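PDB 3ON7: oxidoreductase, iron/ascorbate family from Shewanella oneidensis, which probably acts as an iron(II)-dependent oxygenase that consumes 2-oxoglutarate and dioxygen, possibly forming ethylene and oxidising L-arginine. Local coordinates for residues D13-F18 against L121-T126; E20-T25 against I212-M217; L218-D223 against E262-D267. All coordinates share one frame; numbering follows the deposited sequence.

Contact 2 links the other two, touching both. Contacts 1 and 2, whose centres lie about 12 Å apart, share helix 14-25: Leu22 CD1 of contact 2 packs 3.7 Å from Ile124 CD1 of contact 1, and Phe18 CZ comes within 3.8 Å of Ile212 CB. Contacts 2 and 3, about 15 Å between centres, share helix 216-221, and Met217 CE lies 3.4 Å from Ala266 O. Contacts 1 and 3 do not touch, their centres being about 21 Å apart. Contact 2 touches the probable iron site, where His174, Asp176 and His231 surround a vacant point, through Asn213, which is hydrogen-bonded to Asp176.

Contact 1 (D13-F18 against L121-T126); sequences DSAKRF and LEWIET
Ala15 presses its methyl onto one face of the Trp123 indole, and here the contact is tight. CB of Ala15 stands 3.6 Å from the centroid of the five-membered ring of Trp123, 17° off the ring normal, a CH-pi contact. Alanine suits the place because its small side chain lets the indole settle on the helix backbone, with Trp123 CE3 3.5 Å from Ala15 CA. Phe18 CG lies anti to the backbone N (chi1 175°), which swings the ring toward helix 121-126, where its face meets the edge of the indole's six-membered ring in an offset edge-to-face pair, planes 72° apart, with Phe18 CD2 3.9 Å from Trp123 CE3. A serine in place of Trp123 would probably open a gap between the helices and leave Phe18 without its aromatic partner. Toward solvent the contact slackens: Lys16, Glu122 and Thr126 are exposed and do not meet across it, while Asp13 OD1 and Arg17 NH1 form a salt bridge (3.1 Å) within their own segment. The axes of 14-18 and 121-126 pass 9.4 Å apart. Trp123 also rests on Val19, one turn on from Ala15, and Ile7 of strand 6-8 backs Ser14 and Phe18.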
loop_
_atom_site.group_PDB
_atom_site.type_symbol
_atom_site.label_atom_id
_atom_site.label_comp_id
_atom_site.label_asym_id
_atom_site.label_seq_id
_atom_site.Cartn_x
_atom_site.Cartn_y
_atom_site.Cartn_z
ATOM N N ASP B 13 -31.722 32.838 10.535
ATOM C CA ASP B 13 -32.192 31.463 10.327
ATOM C C ASP B 13 -31.272 30.633 9.425
ATOM O O ASP B 13 -31.670 29.585 8.941
ATOM C CB ASP B 13 -33.648 31.443 9.799
ATOM C CG ASP B 13 -33.824 32.149 8.434
ATOM O OD1 ASP B 13 -32.904 32.855 7.956
ATOM O OD2 ASP B 13 -34.928 32.023 7.851
ATOM N N SER B 14 -30.033 31.066 9.221
ATOM C CA SER B 14 -29.185 30.401 8.236
ATOM C C SER B 14 -28.837 28.964 8.653
ATOM O O SER B 14 -28.981 28.020 7.872
ATOM C CB SER B 14 -27.921 31.218 7.979
ATOM O OG SER B 14 -27.152 31.361 9.156
ATOM N N ALA B 15 -28.409 28.799 9.893
ATOM C CA ALA B 15 -28.012 27.497 10.381
ATOM C C ALA B 15 -29.122 26.477 10.132
ATOM O O ALA B 15 -28.881 25.420 9.520
ATOM C CB ALA B 15 -27.644 27.579 11.878
ATOM N N LYS B 16 -30.333 26.806 10.586
ATOM C CA LYS B 16 -31.482 25.899 10.491
ATOM C C LYS B 16 -31.760 25.527 9.052
ATOM O O LYS B 16 -31.936 24.345 8.741
ATOM C CB LYS B 16 -32.757 26.498 11.132
ATOM C CG LYS B 16 -34.003 25.561 11.074
ATOM C CD LYS B 16 -35.250 26.186 11.740
ATOM N N ARG B 17 -31.811 26.530 8.180
ATOM C CA ARG B 17 -32.092 26.286 6.747
ATOM C C ARG B 17 -30.960 25.520 6.055
ATOM O O ARG B 17 -31.210 24.719 5.155
ATOM C CB ARG B 17 -32.360 27.603 6.012
ATOM C CG ARG B 17 -33.730 28.244 6.321
ATOM C CD ARG B 17 -33.722 29.712 5.982
ATOM N NE ARG B 17 -33.302 29.949 4.603
ATOM C CZ ARG B 17 -32.615 31.012 4.190
ATOM N NH1 ARG B 17 -32.246 31.979 5.038
ATOM N NH2 ARG B 17 -32.280 31.103 2.912
ATOM N N PHE B 18 -29.725 25.760 6.481
ATOM C CA PHE B 18 -28.566 25.064 5.918
ATOM C C PHE B 18 -28.588 23.553 6.209
ATOM O O PHE B 18 -28.375 22.731 5.306
ATOM C CB PHE B 18 -27.281 25.706 6.456
ATOM C CG PHE B 18 -26.024 25.005 6.032
ATOM C CD1 PHE B 18 -25.466 25.247 4.795
ATOM C CD2 PHE B 18 -25.400 24.105 6.878
ATOM C CE1 PHE B 18 -24.307 24.599 4.413
ATOM C CE2 PHE B 18 -24.247 23.458 6.499
ATOM C CZ PHE B 18 -23.704 23.703 5.267
ATOM N N LEU B 121 -20.413 21.653 11.336
ATOM C CA LEU B 121 -20.721 20.371 11.972
ATOM C C LEU B 121 -21.484 20.576 13.294
ATOM O O LEU B 121 -22.365 19.793 13.605
ATOM C CB LEU B 121 -19.465 19.549 12.203
ATOM C CG LEU B 121 -18.824 19.006 10.934
ATOM C CD1 LEU B 121 -17.346 18.756 11.179
ATOM C CD2 LEU B 121 -19.533 17.718 10.431
ATOM N N GLU B 122 -21.142 21.613 14.065
ATOM C CA GLU B 122 -21.925 21.958 15.252
ATOM C C GLU B 122 -23.376 22.207 14.849
ATOM O O GLU B 122 -24.307 21.726 15.514
ATOM C CB GLU B 122 -21.398 23.218 15.952
ATOM C CG GLU B 122 -20.181 23.023 16.818
ATOM C CD GLU B 122 -19.627 24.340 17.374
ATOM O OE1 GLU B 122 -20.252 25.408 17.173
ATOM O OE2 GLU B 122 -18.558 24.298 18.015
ATOM N N TRP B 123 -23.562 22.972 13.770
ATOM C CA TRP B 123 -24.902 23.247 13.245
ATOM C C TRP B 123 -25.635 21.960 12.909
ATOM O O TRP B 123 -26.800 21.794 13.252
ATOM C CB TRP B 123 -24.845 24.124 11.994
ATOM C CG TRP B 123 -24.509 25.566 12.227
ATOM C CD1 TRP B 123 -24.176 26.172 13.406
ATOM C CD2 TRP B 123 -24.422 26.564 11.225
ATOM N NE1 TRP B 123 -23.915 27.508 13.196
ATOM C CE2 TRP B 123 -24.046 27.769 11.861
ATOM C CE3 TRP B 123 -24.643 26.562 9.842
ATOM C CZ2 TRP B 123 -23.888 28.966 11.159
ATOM C CZ3 TRP B 123 -24.477 27.751 9.140
ATOM C CH2 TRP B 123 -24.110 28.940 9.801
ATOM N N ILE B 124 -24.939 21.044 12.251
ATOM C CA ILE B 124 -25.535 19.770 11.851
ATOM C C ILE B 124 -25.987 18.982 13.074
ATOM O O ILE B 124 -27.083 18.413 13.083
ATOM C CB ILE B 124 -24.568 18.948 10.982
ATOM C CG1 ILE B 124 -24.403 19.612 9.599
ATOM C CG2 ILE B 124 -25.061 17.519 10.830
ATOM C CD1 ILE B 124 -23.176 19.115 8.831
ATOM N N GLU B 125 -25.161 18.973 14.117
ATOM C CA GLU B 125 -25.502 18.255 15.343
ATOM C C GLU B 125 -26.681 18.925 16.037
ATOM O O GLU B 125 -27.659 18.259 16.370
ATOM C CB GLU B 125 -24.301 18.164 16.278
ATOM C CG GLU B 125 -24.498 17.143 17.421
ATOM C CD GLU B 125 -23.210 16.765 18.140
ATOM O OE1 GLU B 125 -22.117 17.026 17.600
ATOM O OE2 GLU B 125 -23.300 16.193 19.252
ATOM N N THR B 126 -26.602 20.245 16.219
ATOM C CA THR B 126 -27.635 21.009 16.917
ATOM C C THR B 126 -29.025 20.738 16.331
ATOM O O THR B 126 -29.953 20.458 17.077
ATOM C CB THR B 126 -27.343 22.543 16.879
ATOM O OG1 THR B 126 -26.243 22.864 17.758
ATOM C CG2 THR B 126 -28.612 23.376 17.261
#

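Contact 2 (E20-T25 against I212-M217)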
loop_
_atom_site.group_PDB
_atom_site.type_symbol
_atom_site.label_atom_id
_atom_site.label_comp_id
_atom_site.label_asym_id
_atom_site.label_seq_id
_atom_site.Cartn_x
_atom_site.Cartn_y
_atom_site.Cartn_z
ATOM N N GLU B 20 -31.160 21.776 6.969
ATOM C CA GLU B 20 -32.288 21.208 6.236
ATOM C C GLU B 20 -31.983 20.992 4.736
ATOM O O GLU B 20 -32.465 20.043 4.127
ATOM C CB GLU B 20 -33.522 22.095 6.423
ATOM C CG GLU B 20 -34.699 21.723 5.551
ATOM C CD GLU B 20 -35.194 20.308 5.783
ATOM O OE1 GLU B 20 -35.017 19.767 6.922
ATOM O OE2 GLU B 20 -35.780 19.754 4.817
ATOM N N SER B 21 -31.218 21.894 4.135
ATOM C CA SER B 21 -30.790 21.698 2.759
ATOM C C SER B 21 -29.917 20.436 2.624
ATOM O O SER B 21 -29.990 19.713 1.632
ATOM C CB SER B 21 -30.013 22.923 2.280
ATOM O OG SER B 21 -29.481 22.706 0.994
ATOM N N LEU B 22 -29.081 20.190 3.625
ATOM C CA LEU B 22 -28.193 19.030 3.612
ATOM C C LEU B 22 -28.986 17.757 3.761
ATOM O O LEU B 22 -28.740 16.794 3.048
ATOM C CB LEU B 22 -27.136 19.116 4.724
ATOM C CG LEU B 22 -25.926 20.045 4.518
ATOM C CD1 LEU B 22 -25.110 20.132 5.796
ATOM C CD2 LEU B 22 -25.028 19.604 3.358
ATOM N N ARG B 23 -29.924 17.751 4.703
ATOM C CA ARG B 23 -30.807 16.601 4.898
ATOM C C ARG B 23 -31.569 16.283 3.619
ATOM O O ARG B 23 -31.675 15.127 3.234
ATOM C CB ARG B 23 -31.820 16.856 6.028
ATOM C CG ARG B 23 -32.659 15.633 6.403
ATOM C CD ARG B 23 -33.974 16.008 7.092
ATOM N NE ARG B 23 -34.880 16.681 6.164
ATOM C CZ ARG B 23 -35.566 16.074 5.195
ATOM N NH1 ARG B 23 -35.483 14.754 5.021
ATOM N NH2 ARG B 23 -36.351 16.796 4.399
ATOM N N GLU B 24 -32.108 17.308 2.973
ATOM C CA GLU B 24 -32.950 17.093 1.793
ATOM C C GLU B 24 -32.138 16.688 0.549
ATOM O O GLU B 24 -32.549 15.783 -0.178
ATOM C CB GLU B 24 -33.807 18.339 1.511
ATOM C CG GLU B 24 -34.792 18.195 0.351
ATOM C CD GLU B 24 -35.755 17.015 0.524
ATOM O OE1 GLU B 24 -36.508 17.008 1.529
ATOM O OE2 GLU B 24 -35.759 16.102 -0.346
ATOM N N THR B 25 -30.997 17.346 0.307
ATOM C CA THR B 25 -30.264 17.184 -0.955
ATOM C C THR B 25 -28.842 16.650 -0.810
ATOM O O THR B 25 -28.208 16.352 -1.813
ATOM C CB THR B 25 -30.108 18.532 -1.705
ATOM O OG1 THR B 25 -29.141 19.348 -1.018
ATOM C CG2 THR B 25 -31.428 19.260 -1.818
ATOM N N ILE B 212 -21.023 22.960 0.470
ATOM C CA ILE B 212 -20.719 21.963 1.474
ATOM C C ILE B 212 -21.571 20.743 1.237
ATOM O O ILE B 212 -22.784 20.857 1.044
ATOM C CB ILE B 212 -20.979 22.505 2.883
ATOM C CG1 ILE B 212 -20.063 23.712 3.158
ATOM C CG2 ILE B 212 -20.750 21.426 3.944
ATOM C CD1 ILE B 212 -20.758 25.019 3.023
ATOM N N ASN B 213 -20.946 19.564 1.262
ATOM C CA ASN B 213 -21.687 18.337 1.057
ATOM C C ASN B 213 -21.342 17.227 2.058
ATOM O O ASN B 213 -20.224 17.146 2.566
ATOM C CB ASN B 213 -21.571 17.886 -0.396
ATOM C CG ASN B 213 -20.205 17.313 -0.744
ATOM O OD1 ASN B 213 -19.236 18.044 -1.010
ATOM N ND2 ASN B 213 -20.130 15.990 -0.792
ATOM N N ILE B 214 -22.367 16.448 2.389
ATOM C CA ILE B 214 -22.277 15.244 3.212
ATOM C C ILE B 214 -21.479 14.198 2.448
ATOM O O ILE B 214 -21.657 14.067 1.233
ATOM C CB ILE B 214 -23.685 14.644 3.418
ATOM C CG1 ILE B 214 -24.608 15.630 4.130
ATOM C CG2 ILE B 214 -23.635 13.265 4.179
ATOM C CD1 ILE B 214 -24.160 16.062 5.540
ATOM N N GLY B 215 -20.623 13.461 3.156
ATOM C CA GLY B 215 -19.874 12.324 2.590
ATOM C C GLY B 215 -20.317 10.996 3.214
ATOM O O GLY B 215 -21.030 10.984 4.235
ATOM N N ASP B 216 -19.911 9.878 2.599
ATOM C CA ASP B 216 -20.401 8.551 3.004
ATOM C C ASP B 216 -20.275 8.259 4.491
ATOM O O ASP B 216 -21.150 7.619 5.086
ATOM C CB ASP B 216 -19.677 7.437 2.245
ATOM C CG ASP B 216 -20.101 7.358 0.808
ATOM O OD1 ASP B 216 -21.092 8.041 0.480
ATOM O OD2 ASP B 216 -19.439 6.641 0.018
HETATM N N MSE B 217 -19.185 8.703 5.095
HETATM C CA MSE B 217 -18.994 8.445 6.514
HETATM C C MSE B 217 -19.998 9.168 7.442
HETATM O O MSE B 217 -20.332 8.632 8.492
HETATM C CB MSE B 217 -17.554 8.699 6.915
HETATM C CG MSE B 217 -16.627 7.559 6.505
HETATM SE SE MSE B 217 -14.806 8.069 6.819
HETATM C CE MSE B 217 -13.923 6.624 5.890
#
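Leu22 packs helix 14-25 against Ile212 and Ile214 of strand 210-214, a strand of the main sheet in what is, by family, the double-stranded beta-helix (jelly-roll) fold of 2-oxoglutarate oxygenases. The side chains meet by apolar packing, and no hydrogen bond links the segments. Leu22 CG lies anti to the carbonyl carbon (chi1 -78°), beside the backbone N, which carries both methyls to the strand. One branch of the leucine, CD2, lies 3.5 Å from Ile212 O and 4.1 Å from Ile214 CG1; the other, CD1, meets Ile214 CD1 at 4.2 Å. Leucine suits this buried spot because its forked end can touch backbone and side chain together, and the beta-branched isoleucines suit an extended strand. Asn213, between them, sends ND2 away from the helix, 3.2 Å to Ile214 O from above the carbonyl plane, and also to Asp176, one of the probable iron ligands. It is therefore likely to be a second-shell residue that helps orient Asp176. On the helix's outer side Arg23 grips Glu20 side-on, NE to OE1 at 3.2 Å and NH2 to OE2 at 3.0 Å, its in-plane N-H groups matching the two carboxylate oxygens. Helix 103-126 also adjoins the contact, with Leu120 touching Ile212. Strand 210-214 itself lies between strands 27-31 and 180-184, bonded through its backbone to Gly28 and Thr181.

Contact 3 (L218-D223 against E262-D267); sequences LQEASD and ERYTAD
Glu220 leaves its helix with CG anti to the backbone N (chi1 179°) and then bends at chi2 (66°), which turns its carboxylate to the ring edge of Tyr264; the tyrosine, CG anti to its own carbonyl carbon, presents that edge in return. OE2 of Glu220 lies close to the ring plane, 3.4 Å from Tyr264 CD2 and 3.8 Å from Tyr264 CE2, while the carboxylate stands nearly perpendicular to the ring, the two planes 86° apart. An oxygen so placed faces the slightly positive C-H rim and not the pi cloud, so the approach is probably mildly favourable although it is no hydrogen bond. The polar need of OE2 is met by the hydroxyl of Ser261, which is also hydrogen-bonded to the backbone N of Arg263 and of Tyr264, tying the glutamate to the turn that carries its aromatic neighbour.

Arg263 adds opposite charge without pairing: its NE is 5.0 Å from Glu220 OE2, and it makes its salt bridge with Asp85 of a second subunit. Within its own segment Arg263 NH2 reaches Tyr264 OH only weakly, at 3.2 Å. Arg263 and Tyr264 also pack on Ile86 and Lys87 of the second subunit, so the contact borders a subunit interface.

The helix ends after Ala221. Ser222 OG folds back 2.7 Å to Leu218 O, which also accepts from Ser222 N, and Asp223, the C-prime residue of a Schellman motif, takes a positive phi, its N bonded to Glu220 O. The bond from Gly224 N to Gln219 O completes the motif. Thr265, right after Tyr264, is the side-chain N-cap of helix 266-277: the contact joins the C-terminal end of one helix to the approach to the next.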
loop_
_atom_site.group_PDB
_atom_site.type_symbol
_atom_site.label_atom_id
_atom_site.label_comp_id
_atom_site.label_asym_id
_atom_site.label_seq_id
_atom_site.Cartn_x
_atom_site.Cartn_y
_atom_site.Cartn_z
ATOM N N LEU B 218 -20.504 10.335 7.053
ATOM C CA LEU B 218 -21.571 11.013 7.828
ATOM C C LEU B 218 -22.945 10.412 7.536
ATOM O O LEU B 218 -23.819 10.386 8.426
ATOM C CB LEU B 218 -21.583 12.548 7.583
ATOM C CG LEU B 218 -22.518 13.392 8.458
ATOM C CD1 LEU B 218 -22.347 13.076 9.943
ATOM C CD2 LEU B 218 -22.287 14.905 8.218
ATOM N N GLN B 219 -23.139 9.926 6.305
ATOM C CA GLN B 219 -24.333 9.147 5.999
ATOM C C GLN B 219 -24.402 7.937 6.917
ATOM O O GLN B 219 -25.449 7.661 7.526
ATOM C CB GLN B 219 -24.391 8.718 4.540
ATOM C CG GLN B 219 -25.685 7.994 4.184
ATOM C CD GLN B 219 -25.805 7.608 2.710
ATOM O OE1 GLN B 219 -25.761 8.449 1.826
ATOM N NE2 GLN B 219 -26.019 6.328 2.457
ATOM N N GLU B 220 -23.283 7.225 7.029
ATOM C CA GLU B 220 -23.203 6.056 7.897
ATOM C C GLU B 220 -23.398 6.439 9.360
ATOM O O GLU B 220 -24.112 5.749 10.073
ATOM C CB GLU B 220 -21.851 5.359 7.728
ATOM C CG GLU B 220 -21.653 4.128 8.605
ATOM C CD GLU B 220 -22.588 2.975 8.262
ATOM O OE1 GLU B 220 -23.175 2.931 7.154
ATOM O OE2 GLU B 220 -22.717 2.090 9.106
ATOM N N ALA B 221 -22.761 7.532 9.808
ATOM C CA ALA B 221 -22.859 7.938 11.211
ATOM C C ALA B 221 -24.273 8.345 11.612
ATOM O O ALA B 221 -24.664 8.168 12.764
ATOM C CB ALA B 221 -21.887 9.054 11.529
ATOM N N SER B 222 -25.036 8.859 10.657
ATOM C CA SER B 222 -26.373 9.382 10.904
ATOM C C SER B 222 -27.451 8.438 10.401
ATOM O O SER B 222 -28.606 8.842 10.262
ATOM C CB SER B 222 -26.533 10.721 10.188
ATOM O OG SER B 222 -26.505 10.523 8.788
ATOM N N ASP B 223 -27.078 7.186 10.140
ATOM C CA ASP B 223 -28.009 6.171 9.666
ATOM C C ASP B 223 -28.877 6.654 8.506
ATOM O O ASP B 223 -30.089 6.471 8.517
ATOM C CB ASP B 223 -28.901 5.672 10.816
ATOM C CG ASP B 223 -29.620 4.363 10.476
ATOM O OD1 ASP B 223 -28.987 3.477 9.848
ATOM O OD2 ASP B 223 -30.812 4.226 10.839
ATOM N N GLU B 262 -22.599 0.781 14.619
ATOM C CA GLU B 262 -22.402 -0.547 15.171
ATOM C C GLU B 262 -21.551 -1.415 14.244
ATOM O O GLU B 262 -21.006 -2.421 14.698
ATOM C CB GLU B 262 -23.753 -1.265 15.432
ATOM C CG GLU B 262 -24.651 -0.597 16.497
ATOM C CD GLU B 262 -25.406 -1.579 17.414
ATOM O OE1 GLU B 262 -25.658 -2.748 17.017
ATOM O OE2 GLU B 262 -25.751 -1.154 18.545
ATOM N N ARG B 263 -21.455 -1.028 12.969
ATOM C CA ARG B 263 -20.826 -1.846 11.920
ATOM C C ARG B 263 -19.423 -1.411 11.523
ATOM O O ARG B 263 -18.619 -2.249 11.122
ATOM C CB ARG B 263 -21.693 -1.858 10.655
ATOM C CG ARG B 263 -23.026 -2.589 10.788
ATOM C CD ARG B 263 -23.914 -2.398 9.532
ATOM N NE ARG B 263 -23.227 -2.777 8.286
ATOM C CZ ARG B 263 -23.800 -2.831 7.077
ATOM N NH1 ARG B 263 -25.096 -2.542 6.918
ATOM N NH2 ARG B 263 -23.070 -3.188 6.015
ATOM N N TYR B 264 -19.132 -0.116 11.624
ATOM C CA TYR B 264 -17.860 0.414 11.172
ATOM C C TYR B 264 -17.218 1.482 12.047
ATOM O O TYR B 264 -17.886 2.342 12.609
ATOM C CB TYR B 264 -18.038 1.073 9.796
ATOM C CG TYR B 264 -18.614 0.221 8.685
ATOM C CD1 TYR B 264 -17.803 -0.642 7.952
ATOM C CD2 TYR B 264 -19.947 0.345 8.307
ATOM C CE1 TYR B 264 -18.326 -1.384 6.890
ATOM C CE2 TYR B 264 -20.471 -0.375 7.253
ATOM C CZ TYR B 264 -19.657 -1.244 6.546
ATOM O OH TYR B 264 -20.177 -1.988 5.511
ATOM N N THR B 265 -15.891 1.451 12.086
ATOM C CA THR B 265 -15.089 2.635 12.356
ATOM C C THR B 265 -14.733 3.271 11.004
ATOM O O THR B 265 -14.975 2.684 9.943
ATOM C CB THR B 265 -13.790 2.270 13.058
ATOM O OG1 THR B 265 -13.076 1.355 12.230
ATOM C CG2 THR B 265 -14.058 1.634 14.414
ATOM N N ALA B 266 -14.155 4.465 11.022
ATOM C CA ALA B 266 -13.795 5.129 9.755
ATOM C C ALA B 266 -12.738 4.276 9.033
ATOM O O ALA B 266 -12.797 4.076 7.813
ATOM C CB ALA B 266 -13.287 6.535 10.001
ATOM N N ASP B 267 -11.796 3.756 9.810
ATOM C CA ASP B 267 -10.759 2.879 9.299
ATOM C C ASP B 267 -11.340 1.592 8.683
ATOM O O ASP B 267 -10.977 1.226 7.585
ATOM C CB ASP B 267 -9.793 2.539 10.441
ATOM C CG ASP B 267 -8.487 1.913 9.953
ATOM O OD1 ASP B 267 -7.737 2.546 9.185
ATOM O OD2 ASP B 267 -8.207 0.779 10.367
#